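Cysteine protease (Listeria monocytogenes, PDB 5HU4) anchors surface proteins to the bacterial cell wall, cleaving their C-terminal sorting signals and transferring the resulting thioester-linked intermediate. Local coordinates at residues 71-79 with 131-142. Residues are numbered along the deposited sequence; the frame is centred on the assembly and turned at random.
Sequences IYLTDLENL and EKLTKELENKYF
Tyr-72 lays its ring over one face of the Tyr-141 ring in a face-to-face stack, centroids 3.8 Å apart and planes only 17° from parallel. With CG anti to its carbonyl carbon (chi1 -62°), Tyr-72 has its ring set against Tyr-141, and the aliphatic part of Lys-140 lies over the far face of Tyr-141. Two residues on, Thr-74 sets CG2 over the face of Phe-142, a CH-pi contact 3.7 Å from the ring centroid. The edge of that same ring meets Leu-79, whose CD1 is 3.6 Å from Phe-142 CE2, while the other methyl, CD2, reaches Leu-137 and Tyr-141. In this sortase beta-barrel, the C-terminal helix 135-141 packs against the hairpin of strands 70-74 and 78-91 through Leu-137 and Tyr-141, and Phe-142 also touches Ser-6 and Ala-8 of strand 3-9. Backbone bonds tie the chain leading into the helix: Leu-79 and Glu-131 form an antiparallel hydrogen-bonded pair, and Leu-133 N gives a nearly straight bond (170°) to Glu-77 O. Within the hairpin turn, Thr-74 OG1 donates to Asn-78 O at 2.8 Å and accepts from Leu-76 N, an ST turn; Leu-133 CD2 packs 3.5 Å from this doubly engaged Thr-74 OG1.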
loop_
_atom_site.group_PDB
_atom_site.type_symbol
_atom_site.label_atom_id
_atom_site.label_comp_id
_atom_site.label_asym_id
_atom_site.label_seq_id
_atom_site.Cartn_x
_atom_site.Cartn_y
_atom_site.Cartn_z
ATOM N N ILE A 71 5.708 -4.434 5.381
ATOM C CA ILE A 71 4.409 -3.865 5.051
ATOM C C ILE A 71 3.323 -4.831 5.501
ATOM O O ILE A 71 3.343 -6.009 5.140
ATOM C CB ILE A 71 4.260 -3.585 3.546
ATOM C CG1 ILE A 71 5.385 -2.676 3.053
ATOM C CG2 ILE A 71 2.905 -2.957 3.254
ATOM C CD1 ILE A 71 5.400 -2.491 1.551
ATOM N N TYR A 72 2.384 -4.337 6.299
ATOM C CA TYR A 72 1.323 -5.187 6.819
ATOM C C TYR A 72 -0.011 -4.878 6.157
ATOM O O TYR A 72 -0.418 -3.723 6.054
ATOM C CB TYR A 72 1.220 -5.036 8.336
ATOM C CG TYR A 72 2.476 -5.473 9.049
ATOM C CD1 TYR A 72 2.684 -6.807 9.371
ATOM C CD2 TYR A 72 3.461 -4.556 9.388
ATOM C CE1 TYR A 72 3.834 -7.214 10.017
ATOM C CE2 TYR A 72 4.614 -4.953 10.036
ATOM C CZ TYR A 72 4.795 -6.284 10.345
ATOM O OH TYR A 72 5.941 -6.687 10.991
ATOM N N LEU A 73 -0.678 -5.933 5.706
ATOM C CA LEU A 73 -1.941 -5.814 4.997
ATOM C C LEU A 73 -2.942 -6.803 5.578
ATOM O O LEU A 73 -2.583 -7.937 5.896
ATOM C CB LEU A 73 -1.734 -6.069 3.503
ATOM C CG LEU A 73 -2.926 -5.940 2.557
ATOM C CD1 LEU A 73 -3.411 -4.500 2.487
ATOM C CD2 LEU A 73 -2.553 -6.456 1.175
ATOM N N THR A 74 -4.194 -6.380 5.728
ATOM C CA THR A 74 -5.210 -7.267 6.281
ATOM C C THR A 74 -6.594 -7.033 5.682
ATOM O O THR A 74 -6.944 -5.916 5.295
ATOM C CB THR A 74 -5.302 -7.127 7.818
ATOM O OG1 THR A 74 -6.156 -8.151 8.344
ATOM C CG2 THR A 74 -5.847 -5.759 8.211
ATOM N N ASP A 75 -7.366 -8.111 5.594
ATOM C CA ASP A 75 -8.762 -8.043 5.185
ATOM C C ASP A 75 -9.640 -8.319 6.399
ATOM O O ASP A 75 -10.824 -8.638 6.267
ATOM C CB ASP A 75 -9.054 -9.043 4.062
ATOM C CG ASP A 75 -8.506 -10.432 4.355
ATOM O OD1 ASP A 75 -8.139 -10.705 5.518
ATOM O OD2 ASP A 75 -8.447 -11.255 3.417
ATOM N N LEU A 76 -9.023 -8.191 7.574
ATOM C CA LEU A 76 -9.631 -8.493 8.872
ATOM C C LEU A 76 -9.981 -9.973 9.019
ATOM O O LEU A 76 -10.773 -10.351 9.880
ATOM C CB LEU A 76 -10.870 -7.626 9.113
ATOM C CG LEU A 76 -10.663 -6.488 10.115
ATOM C CD1 LEU A 76 -9.656 -5.475 9.592
ATOM C CD2 LEU A 76 -11.985 -5.813 10.453
ATOM N N GLU A 77 -9.371 -10.806 8.182
ATOM C CA GLU A 77 -9.442 -12.253 8.345
ATOM C C GLU A 77 -8.026 -12.806 8.457
ATOM O O GLU A 77 -7.734 -13.635 9.320
ATOM C CB GLU A 77 -10.187 -12.908 7.179
ATOM C CG GLU A 77 -11.662 -12.542 7.092
ATOM C CD GLU A 77 -12.441 -12.911 8.343
ATOM O OE1 GLU A 77 -12.149 -13.971 8.936
ATOM O OE2 GLU A 77 -13.347 -12.143 8.731
ATOM N N ASN A 78 -7.149 -12.329 7.581
ATOM C CA ASN A 78 -5.751 -12.742 7.585
ATOM C C ASN A 78 -4.797 -11.557 7.655
ATOM O O ASN A 78 -5.106 -10.467 7.171
ATOM C CB ASN A 78 -5.439 -13.576 6.342
ATOM C CG ASN A 78 -6.039 -14.961 6.404
ATOM O OD1 ASN A 78 -5.967 -15.635 7.432
ATOM N ND2 ASN A 78 -6.634 -15.399 5.301
ATOM N N LEU A 79 -3.636 -11.780 8.262
ATOM C CA LEU A 79 -2.576 -10.782 8.282
ATOM C C LEU A 79 -1.516 -11.140 7.250
ATOM O O LEU A 79 -0.861 -12.177 7.355
ATOM C CB LEU A 79 -1.955 -10.677 9.675
ATOM C CG LEU A 79 -0.683 -9.836 9.798
ATOM C CD1 LEU A 79 -0.948 -8.399 9.380
ATOM C CD2 LEU A 79 -0.142 -9.891 11.219
ATOM N N GLU A 131 -0.859 -15.162 8.080
ATOM C CA GLU A 131 -1.429 -15.749 9.287
ATOM C C GLU A 131 -2.782 -15.144 9.650
ATOM O O GLU A 131 -3.105 -14.025 9.247
ATOM C CB GLU A 131 -0.458 -15.599 10.461
ATOM C CG GLU A 131 0.252 -14.258 10.524
ATOM C CD GLU A 131 1.252 -14.185 11.661
ATOM O OE1 GLU A 131 2.312 -13.544 11.487
ATOM O OE2 GLU A 131 0.980 -14.771 12.730
ATOM N N LYS A 132 -3.568 -15.904 10.409
ATOM C CA LYS A 132 -4.890 -15.474 10.849
ATOM C C LYS A 132 -4.794 -14.209 11.692
ATOM O O LYS A 132 -3.975 -14.131 12.610
ATOM C CB LYS A 132 -5.572 -16.589 11.646
ATOM C CG LYS A 132 -7.051 -16.770 11.344
ATOM C CD LYS A 132 -7.651 -17.890 12.180
ATOM C CE LYS A 132 -7.992 -17.414 13.582
ATOM N NZ LYS A 132 -9.277 -16.659 13.604
ATOM N N LEU A 133 -5.624 -13.220 11.381
ATOM C CA LEU A 133 -5.625 -11.987 12.156
ATOM C C LEU A 133 -6.304 -12.192 13.503
ATOM O O LEU A 133 -7.448 -12.639 13.577
ATOM C CB LEU A 133 -6.316 -10.854 11.397
ATOM C CG LEU A 133 -6.116 -9.491 12.064
ATOM C CD1 LEU A 133 -4.751 -8.916 11.713
ATOM C CD2 LEU A 133 -7.230 -8.519 11.700
ATOM N N THR A 134 -5.584 -11.866 14.567
ATOM C CA THR A 134 -6.127 -11.934 15.915
ATOM C C THR A 134 -6.278 -10.529 16.475
ATOM O O THR A 134 -5.832 -9.561 15.852
ATOM C CB THR A 134 -5.231 -12.767 16.841
ATOM O OG1 THR A 134 -3.888 -12.273 16.777
ATOM C CG2 THR A 134 -5.242 -14.229 16.422
ATOM N N LYS A 135 -6.907 -10.416 17.640
ATOM C CA LYS A 135 -7.076 -9.122 18.284
ATOM C C LYS A 135 -5.724 -8.471 18.552
ATOM O O LYS A 135 -5.526 -7.287 18.288
ATOM C CB LYS A 135 -7.853 -9.273 19.591
ATOM C CG LYS A 135 -9.353 -9.051 19.453
ATOM C CD LYS A 135 -10.110 -9.768 20.547
ATOM C CE LYS A 135 -11.345 -10.446 19.995
ATOM N NZ LYS A 135 -11.007 -11.373 18.878
ATOM N N GLU A 136 -4.786 -9.265 19.059
ATOM C CA GLU A 136 -3.450 -8.781 19.397
ATOM C C GLU A 136 -2.683 -8.277 18.171
ATOM O O GLU A 136 -2.039 -7.230 18.230
ATOM C CB GLU A 136 -2.656 -9.886 20.109
ATOM C CG GLU A 136 -2.458 -11.144 19.281
ATOM C CD GLU A 136 -1.800 -12.267 20.054
ATOM O OE1 GLU A 136 -1.228 -11.996 21.131
ATOM O OE2 GLU A 136 -1.852 -13.424 19.581
ATOM N N LEU A 137 -2.763 -9.014 17.065
ATOM C CA LEU A 137 -2.059 -8.642 15.841
ATOM C C LEU A 137 -2.678 -7.397 15.222
ATOM O O LEU A 137 -1.968 -6.509 14.748
ATOM C CB LEU A 137 -2.076 -9.795 14.835
ATOM C CG LEU A 137 -1.155 -10.982 15.124
ATOM C CD1 LEU A 137 -1.482 -12.155 14.212
ATOM C CD2 LEU A 137 0.303 -10.576 14.977
ATOM N N GLU A 138 -4.006 -7.344 15.228
ATOM C CA GLU A 138 -4.728 -6.192 14.704
ATOM C C GLU A 138 -4.368 -4.927 15.471
ATOM O O GLU A 138 -4.093 -3.891 14.874
ATOM C CB GLU A 138 -6.238 -6.431 14.760
ATOM C CG GLU A 138 -7.062 -5.157 14.797
ATOM C CD GLU A 138 -8.531 -5.403 14.532
ATOM O OE1 GLU A 138 -9.194 -6.022 15.389
ATOM O OE2 GLU A 138 -9.025 -4.970 13.472
ATOM N N ASN A 139 -4.363 -5.018 16.798
ATOM C CA ASN A 139 -4.047 -3.866 17.634
ATOM C C ASN A 139 -2.564 -3.504 17.604
ATOM O O ASN A 139 -2.194 -2.368 17.897
ATOM C CB ASN A 139 -4.488 -4.119 19.078
ATOM C CG ASN A 139 -5.904 -3.646 19.346
ATOM O OD1 ASN A 139 -6.858 -4.420 19.256
ATOM N ND2 ASN A 139 -6.048 -2.367 19.677
ATOM N N LYS A 140 -1.717 -4.464 17.250
ATOM C CA LYS A 140 -0.281 -4.214 17.206
ATOM C C LYS A 140 0.128 -3.513 15.917
ATOM O O LYS A 140 0.841 -2.511 15.944
ATOM C CB LYS A 140 0.505 -5.518 17.354
ATOM C CG LYS A 140 1.946 -5.309 17.794
ATOM C CD LYS A 140 2.835 -6.483 17.417
ATOM C CE LYS A 140 4.243 -6.289 17.957
ATOM N NZ LYS A 140 4.717 -4.888 17.779
ATOM N N TYR A 141 -0.329 -4.042 14.785
ATOM C CA TYR A 141 0.098 -3.534 13.487
ATOM C C TYR A 141 -0.888 -2.537 12.890
ATOM O O TYR A 141 -0.501 -1.666 12.116
ATOM C CB TYR A 141 0.326 -4.692 12.517
ATOM C CG TYR A 141 1.459 -5.595 12.939
ATOM C CD1 TYR A 141 2.754 -5.104 13.043
ATOM C CD2 TYR A 141 1.239 -6.932 13.237
ATOM C CE1 TYR A 141 3.797 -5.919 13.433
ATOM C CE2 TYR A 141 2.278 -7.756 13.625
ATOM C CZ TYR A 141 3.555 -7.244 13.720
ATOM O OH TYR A 141 4.596 -8.056 14.107
ATOM N N PHE A 142 -2.158 -2.652 13.258
ATOM C CA PHE A 142 -3.157 -1.689 12.809
ATOM C C PHE A 142 -3.851 -1.018 13.994
ATOM O O PHE A 142 -5.046 -1.222 14.205
ATOM C CB PHE A 142 -4.189 -2.378 11.913
ATOM C CG PHE A 142 -3.580 -3.234 10.841
ATOM C CD1 PHE A 142 -3.125 -2.666 9.662
ATOM C CD2 PHE A 142 -3.452 -4.602 11.014
ATOM C CE1 PHE A 142 -2.558 -3.447 8.676
ATOM C CE2 PHE A 142 -2.886 -5.389 10.031
ATOM C CZ PHE A 142 -2.439 -4.810 8.860
#